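Local coordinates for uncharacterized hypothetical protein (Bacteroides vulgatus, PDB 4FMR), which is of unknown function but probably binds DNA through an IHF-like domain, which is followed by an Ig-like DUF4469 domain, and assembles from two chains, at residues D208-L213 / S234-I239; K3-A8 / D118-V123; T162-D167 / V215-R220; I37-M42 / T53-I58; G78-V83 / V104-G109. All blocks are in the same frame, centred on the assembly; numbering follows the deposited sequence.

How the contacts relate
Read from the N terminus, the first loop to open is also the longest. Contact 2 pairs strand 4-12 with strand 119-126 and so brackets nearly the whole DNA-binding domain. Nested inside that loop, one after the other, lie contact 4, which packs helix 35-45 on helix 51-70, and contact 5, which pairs strands 80-87 and 101-108. The Ig-like domain follows. Here contact 3 opens at 162-167, contact 1 opens at 208-213, and they close in the same order, at 215-220 and 234-239, so the two cross. They share strand 209-217, while contacts 1, 2, 4 and 5 all touch the second subunit.

Contact 1 (D208-L213 / S234-I239); sequences DGEYML and SHTIYI
Glu210 and Thr236 meet at about a right angle, the hydroxyl OG1 of Thr236 donating to Glu210 OE2 over 2.8 Å on the lone pair that faces away from the other carboxylate oxygen. The bend of Glu210 at chi2 (79°) folds its carboxylate back over the partner strand. Its OE1 therefore comes to the edge of the Tyr238 ring, 3.4 Å from Tyr238 CB, with the carboxylate and ring planes turned 37° apart. Arg81 of the second subunit completes a salt bridge to the same carboxylate. Strands 209-217 and 231-240 are antiparallel neighbours in one sheet of the Ig-like domain, and alternation sends Tyr211, Leu213, Ile237 and Ile239 to the other face, where Leu213 packs on Leu156 and Ile237 on Phe154 of strand 153-159. There the Ile239 methyl CD1 sits over a face of Tyr211, 4.1 Å from the ring centroid, in a CH-pi contact, while Tyr211 OH is bonded to Glu207 O. On the Glu210 face, the selenium of Met212, a selenomethionine, lies against the backbone, SE being 3.5 Å from His235 C. Beyond the Tyr238 ring, a water links Tyr238 OH to Asp208 OD2, and Asp208 OD1 pairs with Arg113 of the second subunit.

Contact 2 (K3-A8 / D118-V123); sequences KNVLKA and DTRVDV
Asn4 and Thr119 turn their side chains alike, Asn4 CG (chi1 -54°) and Thr119 OG1 (chi1 -50°) both lying opposite their own carbonyl carbons, and this brings amide and hydroxyl together on one face of the sheet. Asn4 ND2 donates to Thr119 OG1 over 3.1 Å, with the hydroxyl a little out of the amide plane. Thr119 OG1 is also bonded to Ala115 O, and Asn4 OD1 takes a hydrogen bond from Asn71 ND2 of the second subunit, so both groups are fixed at two points. Replacing Asn4 by an alanine would probably leave Thr119 OG1 and that subunit's Asn71 each short of a partner and open a gap between them. The two strands run parallel at the edge of a mixed sheet, strand 4-12 being its middle member with antiparallel strand 23-27 beyond, and bring the two ends of the DNA-binding domain side by side. Bonds alternate regularly along the pair, Asp122 N to Leu6 O being the shortest at 2.7 Å. On the opposite face Arg120 starts from a chi1 of 61° and extends to NE, carrying its guanidinium alongside Val5, whose CG1 lies 3.7 Å above the plane over its centre. Farther along the face that holds Asn4, Leu6 CG packs on Thr119 CG2 at 3.8 Å, and Ala8 CB on Val121 CG1 at 4.0 Å; Met70 of the second subunit covers Asn4, Leu6 and Thr119.

Contact 3 (T162-D167 / V215-R220); sequences TVAGTD and VTTQYR
Thr217 and Thr162 form the tight half of this contact. With OG1 opposite its own backbone N (chi1 -171°), Thr217 points its hydroxyl at the loop and donates to Thr162 O over 2.6 Å, in the carbonyl plane and on a lone pair. The same oxygen accepts from Ala164 N at 2.9 Å and, two residues on in its own segment, from Tyr219 N, which makes an ST turn. One buried hydroxyl is thus gripped by three bonds and pins the loop to the strand end. Beside it, Thr162 CB rests over a face of the Tyr219 ring, 3.8 Å from the centroid and 14° off the normal, in a CH-pi contact. The backbone bond from Gln218 N to Ala164 O, 2.9 Å, marks the border of this region. Beyond it the fit slackens toward exposed Thr166, and a single long side chain spans the distance: Gln218 extends so that OE1 accepts from Asp167 N at 3.1 Å. That carbonyl oxygen passes 3.3 Å from Gly165 CA, where a CB would clash with it. Asp167 OD1 in turn bonds Ser169 OG. The loop 162-167 leaves strand 153-159 and leads to strand 171-176; it crosses the end of strand 209-217, with Val163 and Thr162 also packing on strand 190-193, so that it sits across one end of the Ig-like domain.

Contact 4 (I37-M42 / T53-I58); sequences IILDRM and TMALGI
Leu39 carries most of this helix pair, and its two methyls divide the work. CD2 reaches Met54 CB at 3.7 Å and Ile58 CD1 at 3.6 Å, whereas CD1 lies on the Ala55 methyl CB, also at 3.7 Å. The Leu39 and Ile58 side chains slide past each other in opposite directions, so that Ile58 CD1 lies against CD2 and CG of Leu39. One turn on, Met42 bends at chi3 (71°), which lays its methyl CE against the selenium of Met54, 3.6 Å from SE; both residues are selenomethionine. Trimming Leu39 to an alanine would probably leave a gap between the helices and free the end of Ile58 to turn. The contact is wholly apolar, and the segment axes stay 10.4 Å apart, their directions 133° from one another. Farther out, Asp40 OD1 forms a salt bridge with Arg51 NE, at the start of the second helix, and so ties the two helices together. Arg41 NH1 pairs with Glu73 of the second subunit, whose Gly57 lies against Met42 and Met54 and whose Met61 packs on Ile38. Two consecutive helices that pack on each other and on the partner chain recall the helical base of HU and IHF dimers, in keeping with the IHF-like family of this domain.

Contact 5 (G78-V83 / V104-G109); sequences GLFRGV and VSLTQG
Arg81 and Thr107 face each other as a hydrogen-bonded antiparallel pair, Arg81 N to Thr107 O and Thr107 N to Arg81 O each spanning 2.9 Å. They lie in the hairpin of strands 80-87 and 101-108, whose position in the sequence is consistent with the beta arm of HU and IHF proteins. Along the ladder, Ser105 N gives a 3.0 Å bond to Val83 O, while the return bond is weak. The Arg81 side chain bends at chi2 (-90°), which turns its guanidinium along the strand over Val83, so that CB of Val83 lies beneath the centre of the flat group. A water at the guanidinium edge accepts from Arg81 NH1 at 2.9 Å and also lies within bonding distance of Ser105 O; the main charge partner, however, is Glu210 of the second subunit, in a salt bridge. Ser105 OG reaches that subunit too, at Asp145 OD2. On the face of Leu106, the Phe80 side chain lies beside that leucine and points the same way, Phe80 CD1 being 3.7 Å from Leu106 CD2, which also touches Gly82 CA at 3.8 Å; Phe80 then packs on Val65 of helix 51-70. At the far end Gly109 occupies the N-cap of helix 110-117. Its N donates to Leu79 O over 2.9 Å from well above the carbonyl plane, and a CB on Gly109 would run into Gly78 O and Phe80 N.

Contact 1 (D208-L213 / S234-I239)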
# COMPACT_ATOMS: atom_id res chain seq x y z
N ASP B 208 -14.02 10.96 3.15
CA ASP B 208 -13.29 9.81 2.64
C ASP B 208 -14.11 9.03 1.62
O ASP B 208 -15.33 8.87 1.78
CB ASP B 208 -12.85 8.82 3.76
CG ASP B 208 -12.08 9.44 4.91
OD1 ASP B 208 -12.70 10.16 5.70
OD2 ASP B 208 -10.90 9.09 5.08
N GLY B 209 -13.44 8.52 0.60
CA GLY B 209 -14.11 7.71 -0.39
C GLY B 209 -13.68 7.99 -1.80
O GLY B 209 -12.86 8.88 -2.07
N GLU B 210 -14.24 7.19 -2.70
CA GLU B 210 -14.02 7.30 -4.11
C GLU B 210 -14.84 8.47 -4.69
O GLU B 210 -15.95 8.78 -4.22
CB GLU B 210 -14.36 5.97 -4.80
CG GLU B 210 -13.54 5.76 -6.08
CD GLU B 210 -12.11 5.28 -5.96
OE1 GLU B 210 -11.71 4.81 -4.87
OE2 GLU B 210 -11.38 5.32 -6.98
N TYR B 211 -14.24 9.16 -5.66
CA TYR B 211 -14.81 10.27 -6.42
C TYR B 211 -14.45 10.13 -7.88
O TYR B 211 -13.42 9.53 -8.20
CB TYR B 211 -14.30 11.65 -5.92
CG TYR B 211 -14.76 12.07 -4.53
CD1 TYR B 211 -14.21 11.49 -3.39
CD2 TYR B 211 -15.68 13.10 -4.36
CE1 TYR B 211 -14.64 11.85 -2.11
CE2 TYR B 211 -16.09 13.49 -3.09
CZ TYR B 211 -15.57 12.86 -1.97
OH TYR B 211 -15.97 13.24 -0.72
N MSE B 212 -15.27 10.72 -8.76
CA MSE B 212 -14.95 10.84 -10.16
C MSE B 212 -14.40 12.26 -10.33
O MSE B 212 -15.11 13.22 -10.02
CB MSE B 212 -16.15 10.54 -11.08
CG MSE B 212 -15.77 10.54 -12.58
SE MSE B 212 -14.40 9.19 -13.01
CE MSE B 212 -15.23 7.55 -12.37
N LEU B 213 -13.11 12.38 -10.68
CA LEU B 213 -12.45 13.65 -10.92
C LEU B 213 -12.61 13.99 -12.42
O LEU B 213 -12.29 13.18 -13.29
CB LEU B 213 -10.95 13.63 -10.50
CG LEU B 213 -10.22 14.99 -10.59
CD1 LEU B 213 -9.14 15.12 -9.51
CD2 LEU B 213 -9.58 15.21 -11.96
N SER B 234 -12.09 12.47 -17.51
CA SER B 234 -12.22 12.04 -16.13
C SER B 234 -11.25 10.94 -15.76
O SER B 234 -10.66 10.29 -16.62
CB SER B 234 -13.64 11.52 -15.91
OG SER B 234 -14.58 12.57 -15.91
N HIS B 235 -11.13 10.74 -14.44
CA HIS B 235 -10.37 9.68 -13.82
C HIS B 235 -10.92 9.48 -12.43
O HIS B 235 -11.24 10.45 -11.75
CB HIS B 235 -8.85 9.95 -13.79
CG HIS B 235 -8.06 8.69 -13.58
ND1 HIS B 235 -8.01 8.06 -12.35
CD2 HIS B 235 -7.39 7.94 -14.48
CE1 HIS B 235 -7.31 6.95 -12.54
NE2 HIS B 235 -6.89 6.85 -13.79
N THR B 236 -11.01 8.22 -11.98
CA THR B 236 -11.47 7.92 -10.63
C THR B 236 -10.37 8.31 -9.62
O THR B 236 -9.18 8.33 -9.96
CB THR B 236 -11.89 6.45 -10.53
OG1 THR B 236 -12.66 6.29 -9.33
CG2 THR B 236 -10.69 5.49 -10.55
N ILE B 237 -10.76 8.64 -8.39
CA ILE B 237 -9.80 9.07 -7.37
C ILE B 237 -10.30 8.66 -6.00
O ILE B 237 -11.48 8.83 -5.68
CB ILE B 237 -9.51 10.64 -7.45
CG1 ILE B 237 -8.36 11.10 -6.51
CG2 ILE B 237 -10.78 11.47 -7.19
CD1 ILE B 237 -7.79 12.59 -6.76
N TYR B 238 -9.40 8.18 -5.16
CA TYR B 238 -9.77 7.90 -3.79
C TYR B 238 -9.28 9.06 -2.93
O TYR B 238 -8.09 9.39 -2.96
CB TYR B 238 -9.25 6.56 -3.28
CG TYR B 238 -9.56 6.36 -1.81
CD1 TYR B 238 -10.82 5.94 -1.39
CD2 TYR B 238 -8.59 6.60 -0.84
CE1 TYR B 238 -11.13 5.82 -0.04
CE2 TYR B 238 -8.89 6.50 0.52
CZ TYR B 238 -10.16 6.09 0.92
OH TYR B 238 -10.44 5.93 2.25
N ILE B 239 -10.16 9.64 -2.16
CA ILE B 239 -9.74 10.74 -1.29
C ILE B 239 -9.78 10.27 0.16
O ILE B 239 -10.78 9.72 0.62
CB ILE B 239 -10.60 12.02 -1.54
CG1 ILE B 239 -10.33 12.54 -2.99
CG2 ILE B 239 -10.30 13.10 -0.45
CD1 ILE B 239 -11.21 13.56 -3.52
O HOH W 1 -9.01 7.30 4.30

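Contact 2 (K3-A8 / D118-V123)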
# COMPACT_ATOMS: atom_id res chain seq x y z
N LYS B 3 -8.87 -16.63 -15.99
CA LYS B 3 -10.27 -16.36 -15.68
C LYS B 3 -10.56 -14.85 -15.48
O LYS B 3 -11.73 -14.46 -15.47
CB LYS B 3 -10.76 -17.17 -14.47
CG LYS B 3 -10.20 -16.86 -13.11
CD LYS B 3 -11.09 -17.54 -12.09
CE LYS B 3 -10.67 -17.31 -10.66
NZ LYS B 3 -11.83 -17.19 -9.75
N ASN B 4 -9.52 -14.01 -15.36
CA ASN B 4 -9.72 -12.58 -15.17
C ASN B 4 -9.07 -11.80 -16.28
O ASN B 4 -8.04 -12.22 -16.81
CB ASN B 4 -9.17 -12.12 -13.83
CG ASN B 4 -9.66 -12.86 -12.63
OD1 ASN B 4 -10.86 -12.94 -12.37
ND2 ASN B 4 -8.73 -13.32 -11.80
N VAL B 5 -9.65 -10.65 -16.65
CA VAL B 5 -9.08 -9.81 -17.71
C VAL B 5 -9.00 -8.36 -17.22
O VAL B 5 -9.99 -7.79 -16.74
CB VAL B 5 -9.84 -9.91 -19.08
CG1 VAL B 5 -9.10 -9.17 -20.18
CG2 VAL B 5 -10.04 -11.36 -19.51
N LEU B 6 -7.82 -7.76 -17.35
CA LEU B 6 -7.59 -6.34 -17.12
C LEU B 6 -7.38 -5.65 -18.49
O LEU B 6 -6.66 -6.19 -19.33
CB LEU B 6 -6.41 -6.04 -16.17
CG LEU B 6 -6.55 -6.42 -14.69
CD1 LEU B 6 -5.26 -6.17 -13.96
CD2 LEU B 6 -7.65 -5.66 -14.02
N LYS B 7 -8.05 -4.51 -18.72
CA LYS B 7 -7.92 -3.74 -19.96
C LYS B 7 -6.98 -2.56 -19.71
O LYS B 7 -7.15 -1.85 -18.72
CB LYS B 7 -9.28 -3.26 -20.47
CG LYS B 7 -10.20 -4.39 -20.93
CD LYS B 7 -11.60 -3.86 -21.16
CE LYS B 7 -12.55 -4.92 -21.63
NZ LYS B 7 -13.85 -4.33 -22.02
N ALA B 8 -5.96 -2.38 -20.57
CA ALA B 8 -4.99 -1.30 -20.34
C ALA B 8 -4.64 -0.52 -21.61
O ALA B 8 -4.45 -1.10 -22.69
CB ALA B 8 -3.72 -1.87 -19.74
N ASP B 118 -4.10 -15.75 -12.31
CA ASP B 118 -5.23 -16.07 -13.21
C ASP B 118 -5.72 -14.84 -13.98
O ASP B 118 -6.88 -14.80 -14.40
CB ASP B 118 -6.43 -16.66 -12.43
CG ASP B 118 -6.23 -18.02 -11.80
OD1 ASP B 118 -5.24 -18.70 -12.15
OD2 ASP B 118 -7.09 -18.41 -10.98
N THR B 119 -4.88 -13.83 -14.15
CA THR B 119 -5.31 -12.61 -14.82
C THR B 119 -4.41 -12.32 -16.00
O THR B 119 -3.18 -12.34 -15.87
CB THR B 119 -5.34 -11.44 -13.82
OG1 THR B 119 -6.07 -11.87 -12.66
CG2 THR B 119 -5.98 -10.14 -14.40
N ARG B 120 -5.02 -12.05 -17.16
CA ARG B 120 -4.33 -11.63 -18.37
C ARG B 120 -4.61 -10.13 -18.61
O ARG B 120 -5.66 -9.61 -18.20
CB ARG B 120 -4.73 -12.49 -19.59
CG ARG B 120 -6.20 -12.44 -19.96
CD ARG B 120 -6.42 -13.13 -21.30
NE ARG B 120 -7.77 -12.87 -21.82
CZ ARG B 120 -8.07 -11.87 -22.64
NH1 ARG B 120 -7.12 -11.04 -23.07
NH2 ARG B 120 -9.32 -11.69 -23.05
N VAL B 121 -3.66 -9.44 -19.24
CA VAL B 121 -3.77 -8.02 -19.59
C VAL B 121 -4.09 -7.92 -21.08
O VAL B 121 -3.35 -8.44 -21.92
CB VAL B 121 -2.51 -7.18 -19.21
CG1 VAL B 121 -2.72 -5.70 -19.53
CG2 VAL B 121 -2.14 -7.36 -17.74
N ASP B 122 -5.23 -7.27 -21.39
CA ASP B 122 -5.70 -7.03 -22.75
C ASP B 122 -5.33 -5.59 -23.11
O ASP B 122 -5.97 -4.65 -22.63
CB ASP B 122 -7.22 -7.31 -22.84
CG ASP B 122 -7.93 -6.87 -24.11
OD1 ASP B 122 -7.32 -6.95 -25.21
OD2 ASP B 122 -9.12 -6.48 -24.02
N VAL B 123 -4.23 -5.43 -23.89
CA VAL B 123 -3.69 -4.14 -24.32
C VAL B 123 -4.57 -3.59 -25.44
O VAL B 123 -4.73 -4.23 -26.48
CB VAL B 123 -2.18 -4.23 -24.73
CG1 VAL B 123 -1.63 -2.88 -25.17
CG2 VAL B 123 -1.34 -4.82 -23.60

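Contact 3 (T162-D167 / V215-R220)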
# COMPACT_ATOMS: atom_id res chain seq x y z
N THR B 162 -4.88 21.80 -19.71
CA THR B 162 -4.96 23.23 -19.35
C THR B 162 -6.41 23.67 -19.18
O THR B 162 -7.22 23.47 -20.08
CB THR B 162 -4.25 24.13 -20.40
OG1 THR B 162 -2.91 23.68 -20.58
CG2 THR B 162 -4.21 25.60 -19.99
N VAL B 163 -6.73 24.24 -18.01
CA VAL B 163 -8.08 24.74 -17.73
C VAL B 163 -8.17 26.18 -18.33
O VAL B 163 -7.45 27.07 -17.90
CB VAL B 163 -8.43 24.67 -16.21
CG1 VAL B 163 -9.76 25.35 -15.92
CG2 VAL B 163 -8.46 23.22 -15.73
N ALA B 164 -8.98 26.35 -19.37
CA ALA B 164 -9.12 27.65 -20.06
C ALA B 164 -10.52 27.82 -20.63
O ALA B 164 -11.21 26.82 -20.85
CB ALA B 164 -8.08 27.78 -21.18
N GLY B 165 -10.92 29.08 -20.86
CA GLY B 165 -12.23 29.39 -21.39
C GLY B 165 -13.12 30.21 -20.48
O GLY B 165 -13.01 30.17 -19.26
N THR B 166 -14.04 30.95 -21.11
CA THR B 166 -15.03 31.85 -20.49
C THR B 166 -16.21 31.11 -19.84
O THR B 166 -16.78 31.61 -18.87
CB THR B 166 -15.58 32.80 -21.57
OG1 THR B 166 -16.11 32.03 -22.65
CG2 THR B 166 -14.53 33.78 -22.08
N ASP B 167 -16.60 29.95 -20.39
CA ASP B 167 -17.73 29.18 -19.91
C ASP B 167 -17.62 28.87 -18.39
O ASP B 167 -16.56 28.44 -17.92
CB ASP B 167 -17.87 27.88 -20.72
CG ASP B 167 -19.21 27.19 -20.57
OD1 ASP B 167 -19.53 26.75 -19.45
OD2 ASP B 167 -19.89 27.02 -21.60
N VAL B 215 -11.93 17.09 -15.48
CA VAL B 215 -11.28 18.28 -16.02
C VAL B 215 -12.14 18.75 -17.18
O VAL B 215 -12.26 18.02 -18.16
CB VAL B 215 -9.79 18.04 -16.44
CG1 VAL B 215 -9.23 19.25 -17.20
CG2 VAL B 215 -8.90 17.71 -15.24
N THR B 216 -12.77 19.92 -17.05
CA THR B 216 -13.61 20.51 -18.11
C THR B 216 -12.89 21.77 -18.63
O THR B 216 -12.49 22.63 -17.83
CB THR B 216 -15.03 20.80 -17.60
OG1 THR B 216 -15.58 19.60 -17.08
CG2 THR B 216 -15.94 21.38 -18.67
N THR B 217 -12.70 21.86 -19.95
CA THR B 217 -11.95 22.99 -20.49
C THR B 217 -12.33 23.27 -21.94
O THR B 217 -12.84 22.38 -22.64
CB THR B 217 -10.42 22.71 -20.35
OG1 THR B 217 -9.67 23.88 -20.68
CG2 THR B 217 -9.94 21.49 -21.15
N GLN B 218 -12.06 24.51 -22.39
CA GLN B 218 -12.27 24.95 -23.78
C GLN B 218 -10.90 25.08 -24.49
O GLN B 218 -10.81 25.61 -25.61
CB GLN B 218 -13.06 26.26 -23.83
CG GLN B 218 -14.52 26.05 -23.50
CD GLN B 218 -15.27 27.33 -23.26
OE1 GLN B 218 -15.11 27.99 -22.23
NE2 GLN B 218 -16.16 27.66 -24.17
N TYR B 219 -9.83 24.60 -23.83
CA TYR B 219 -8.47 24.59 -24.36
C TYR B 219 -8.36 23.52 -25.43
O TYR B 219 -8.63 22.35 -25.16
CB TYR B 219 -7.44 24.35 -23.22
CG TYR B 219 -6.01 24.24 -23.71
CD1 TYR B 219 -5.27 25.38 -24.05
CD2 TYR B 219 -5.39 23.00 -23.84
CE1 TYR B 219 -3.96 25.28 -24.53
CE2 TYR B 219 -4.08 22.89 -24.30
CZ TYR B 219 -3.36 24.03 -24.64
OH TYR B 219 -2.07 23.90 -25.10
N ARG B 220 -7.96 23.93 -26.65
CA ARG B 220 -7.80 23.07 -27.83
C ARG B 220 -6.39 22.46 -27.89
O ARG B 220 -5.41 23.13 -27.56
CB ARG B 220 -8.04 23.92 -29.09
CG ARG B 220 -8.19 23.11 -30.38
CD ARG B 220 -8.17 23.99 -31.62
NE ARG B 220 -9.21 25.03 -31.61
CZ ARG B 220 -10.46 24.85 -32.03
NH1 ARG B 220 -10.85 23.67 -32.49
NH2 ARG B 220 -11.32 25.86 -31.99

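Contact 4 (I37-M42 / T53-I58)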
# COMPACT_ATOMS: atom_id res chain seq x y z
N ILE B 37 -21.88 -3.27 -1.99
CA ILE B 37 -21.81 -4.09 -3.21
C ILE B 37 -21.09 -5.43 -2.90
O ILE B 37 -21.55 -6.50 -3.34
CB ILE B 37 -21.14 -3.28 -4.37
CG1 ILE B 37 -22.04 -2.07 -4.76
CG2 ILE B 37 -20.88 -4.17 -5.59
CD1 ILE B 37 -21.23 -0.80 -5.22
N ILE B 38 -19.98 -5.37 -2.12
CA ILE B 38 -19.21 -6.54 -1.69
C ILE B 38 -20.16 -7.51 -1.00
O ILE B 38 -20.19 -8.66 -1.38
CB ILE B 38 -18.01 -6.15 -0.78
CG1 ILE B 38 -16.94 -5.40 -1.58
CG2 ILE B 38 -17.41 -7.39 -0.05
CD1 ILE B 38 -15.90 -4.68 -0.76
N LEU B 39 -20.95 -7.04 -0.04
CA LEU B 39 -21.92 -7.86 0.70
C LEU B 39 -22.97 -8.46 -0.23
O LEU B 39 -23.32 -9.63 -0.08
CB LEU B 39 -22.60 -7.03 1.81
CG LEU B 39 -21.76 -6.84 3.08
CD1 LEU B 39 -22.35 -5.75 3.96
CD2 LEU B 39 -21.60 -8.15 3.84
N ASP B 40 -23.48 -7.67 -1.19
CA ASP B 40 -24.44 -8.15 -2.17
C ASP B 40 -23.83 -9.25 -3.06
O ASP B 40 -24.52 -10.21 -3.37
CB ASP B 40 -24.94 -7.00 -3.06
CG ASP B 40 -25.74 -5.92 -2.37
OD1 ASP B 40 -26.15 -6.14 -1.20
OD2 ASP B 40 -25.89 -4.82 -2.96
N ARG B 41 -22.55 -9.12 -3.45
CA ARG B 41 -21.88 -10.10 -4.31
C ARG B 41 -21.56 -11.41 -3.53
O ARG B 41 -21.58 -12.50 -4.13
CB ARG B 41 -20.63 -9.52 -4.96
CG ARG B 41 -20.94 -8.52 -6.06
CD ARG B 41 -19.67 -7.99 -6.66
NE ARG B 41 -19.91 -6.92 -7.63
CZ ARG B 41 -18.95 -6.31 -8.32
NH1 ARG B 41 -17.69 -6.66 -8.15
NH2 ARG B 41 -19.26 -5.36 -9.19
N MSE B 42 -21.35 -11.29 -2.21
CA MSE B 42 -21.07 -12.44 -1.34
C MSE B 42 -22.31 -13.34 -1.26
O MSE B 42 -22.22 -14.55 -1.43
CB MSE B 42 -20.65 -11.98 0.05
CG MSE B 42 -19.23 -11.44 0.11
SE MSE B 42 -18.89 -10.54 1.81
CE MSE B 42 -18.85 -12.18 3.00
N THR B 53 -25.53 -11.29 8.96
CA THR B 53 -24.46 -11.99 9.67
C THR B 53 -23.12 -11.64 9.03
O THR B 53 -22.12 -11.45 9.74
CB THR B 53 -24.73 -13.52 9.68
OG1 THR B 53 -26.00 -13.72 10.29
CG2 THR B 53 -23.68 -14.30 10.48
N MSE B 54 -23.09 -11.54 7.68
CA MSE B 54 -21.90 -11.20 6.93
C MSE B 54 -21.49 -9.76 7.21
O MSE B 54 -20.31 -9.51 7.37
CB MSE B 54 -22.14 -11.41 5.43
CG MSE B 54 -22.41 -12.88 5.04
SE MSE B 54 -20.87 -14.04 5.37
CE MSE B 54 -21.18 -14.56 7.27
N ALA B 55 -22.48 -8.82 7.26
CA ALA B 55 -22.28 -7.41 7.53
C ALA B 55 -21.70 -7.21 8.95
O ALA B 55 -20.73 -6.48 9.09
CB ALA B 55 -23.59 -6.65 7.36
N LEU B 56 -22.25 -7.91 9.96
CA LEU B 56 -21.76 -7.89 11.34
C LEU B 56 -20.31 -8.43 11.40
O LEU B 56 -19.46 -7.81 12.03
CB LEU B 56 -22.71 -8.69 12.26
CG LEU B 56 -22.15 -9.15 13.64
CD1 LEU B 56 -22.01 -7.98 14.61
CD2 LEU B 56 -23.03 -10.22 14.24
N GLY B 57 -20.03 -9.54 10.72
CA GLY B 57 -18.70 -10.14 10.63
C GLY B 57 -17.64 -9.19 10.07
O GLY B 57 -16.55 -9.10 10.62
N ILE B 58 -17.99 -8.44 9.00
CA ILE B 58 -17.09 -7.47 8.37
C ILE B 58 -16.79 -6.33 9.37
O ILE B 58 -15.61 -6.01 9.52
CB ILE B 58 -17.60 -6.92 7.01
CG1 ILE B 58 -17.60 -8.04 5.94
CG2 ILE B 58 -16.74 -5.69 6.54
CD1 ILE B 58 -18.09 -7.61 4.51

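Contact 5 (G78-V83 / V104-G109)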
# COMPACT_ATOMS: atom_id res chain seq x y z
N GLY B 78 -5.70 -12.71 3.73
CA GLY B 78 -5.39 -13.14 2.37
C GLY B 78 -5.33 -11.96 1.40
O GLY B 78 -4.66 -12.05 0.37
N LEU B 79 -5.99 -10.84 1.74
CA LEU B 79 -6.02 -9.67 0.88
C LEU B 79 -4.86 -8.73 1.09
O LEU B 79 -4.49 -8.04 0.15
CB LEU B 79 -7.33 -8.87 1.08
CG LEU B 79 -8.62 -9.51 0.57
CD1 LEU B 79 -9.77 -8.58 0.79
CD2 LEU B 79 -8.53 -9.87 -0.93
N PHE B 80 -4.33 -8.62 2.30
CA PHE B 80 -3.26 -7.65 2.57
C PHE B 80 -2.44 -7.98 3.80
O PHE B 80 -2.90 -8.68 4.69
CB PHE B 80 -3.86 -6.23 2.78
CG PHE B 80 -4.78 -6.09 3.98
CD1 PHE B 80 -4.25 -5.89 5.26
CD2 PHE B 80 -6.15 -6.24 3.84
CE1 PHE B 80 -5.09 -5.89 6.38
CE2 PHE B 80 -7.00 -6.16 4.96
CZ PHE B 80 -6.45 -6.01 6.22
N ARG B 81 -1.28 -7.33 3.89
CA ARG B 81 -0.46 -7.24 5.07
C ARG B 81 -0.38 -5.75 5.43
O ARG B 81 -0.13 -4.90 4.56
CB ARG B 81 0.91 -7.90 4.92
CG ARG B 81 1.78 -7.83 6.19
CD ARG B 81 2.61 -6.57 6.17
NE ARG B 81 3.71 -6.65 7.13
CZ ARG B 81 4.71 -5.79 7.16
NH1 ARG B 81 4.75 -4.77 6.31
NH2 ARG B 81 5.72 -5.96 8.01
N GLY B 82 -0.61 -5.44 6.70
CA GLY B 82 -0.54 -4.08 7.21
C GLY B 82 0.36 -3.98 8.42
O GLY B 82 0.51 -4.94 9.19
N VAL B 83 0.95 -2.80 8.59
CA VAL B 83 1.76 -2.43 9.73
C VAL B 83 1.72 -0.89 9.85
O VAL B 83 1.73 -0.19 8.84
CB VAL B 83 3.22 -3.02 9.70
CG1 VAL B 83 4.10 -2.35 8.64
CG2 VAL B 83 3.88 -2.98 11.09
N VAL B 104 -0.89 3.62 8.06
CA VAL B 104 -0.76 2.18 7.95
C VAL B 104 -0.32 1.91 6.53
O VAL B 104 -0.96 2.33 5.57
CB VAL B 104 -2.07 1.42 8.34
CG1 VAL B 104 -1.98 -0.08 8.06
CG2 VAL B 104 -2.42 1.67 9.79
N SER B 105 0.80 1.24 6.41
CA SER B 105 1.33 0.80 5.12
C SER B 105 0.70 -0.54 4.75
O SER B 105 0.72 -1.46 5.57
CB SER B 105 2.85 0.68 5.18
OG SER B 105 3.31 0.52 3.86
N LEU B 106 0.12 -0.64 3.55
CA LEU B 106 -0.56 -1.86 3.15
C LEU B 106 0.05 -2.46 1.91
O LEU B 106 0.41 -1.74 0.98
CB LEU B 106 -2.07 -1.60 2.94
CG LEU B 106 -2.85 -1.14 4.18
CD1 LEU B 106 -4.05 -0.40 3.77
CD2 LEU B 106 -3.22 -2.31 5.11
N THR B 107 0.20 -3.78 1.91
CA THR B 107 0.74 -4.49 0.75
C THR B 107 -0.23 -5.63 0.41
O THR B 107 -0.95 -6.10 1.29
CB THR B 107 2.20 -4.94 0.97
OG1 THR B 107 2.70 -5.39 -0.29
CG2 THR B 107 2.34 -6.06 2.00
N GLN B 108 -0.28 -6.05 -0.87
CA GLN B 108 -1.18 -7.13 -1.30
C GLN B 108 -0.82 -8.47 -0.59
O GLN B 108 0.35 -8.76 -0.34
CB GLN B 108 -1.15 -7.29 -2.84
CG GLN B 108 0.23 -7.70 -3.41
CD GLN B 108 0.24 -7.88 -4.91
OE1 GLN B 108 -0.38 -7.12 -5.66
NE2 GLN B 108 0.98 -8.86 -5.39
N GLY B 109 -1.85 -9.23 -0.25
CA GLY B 109 -1.69 -10.53 0.39
C GLY B 109 -1.70 -11.67 -0.61
O GLY B 109 -1.79 -11.44 -1.83
O HOH W 2 2.83 -3.39 4.59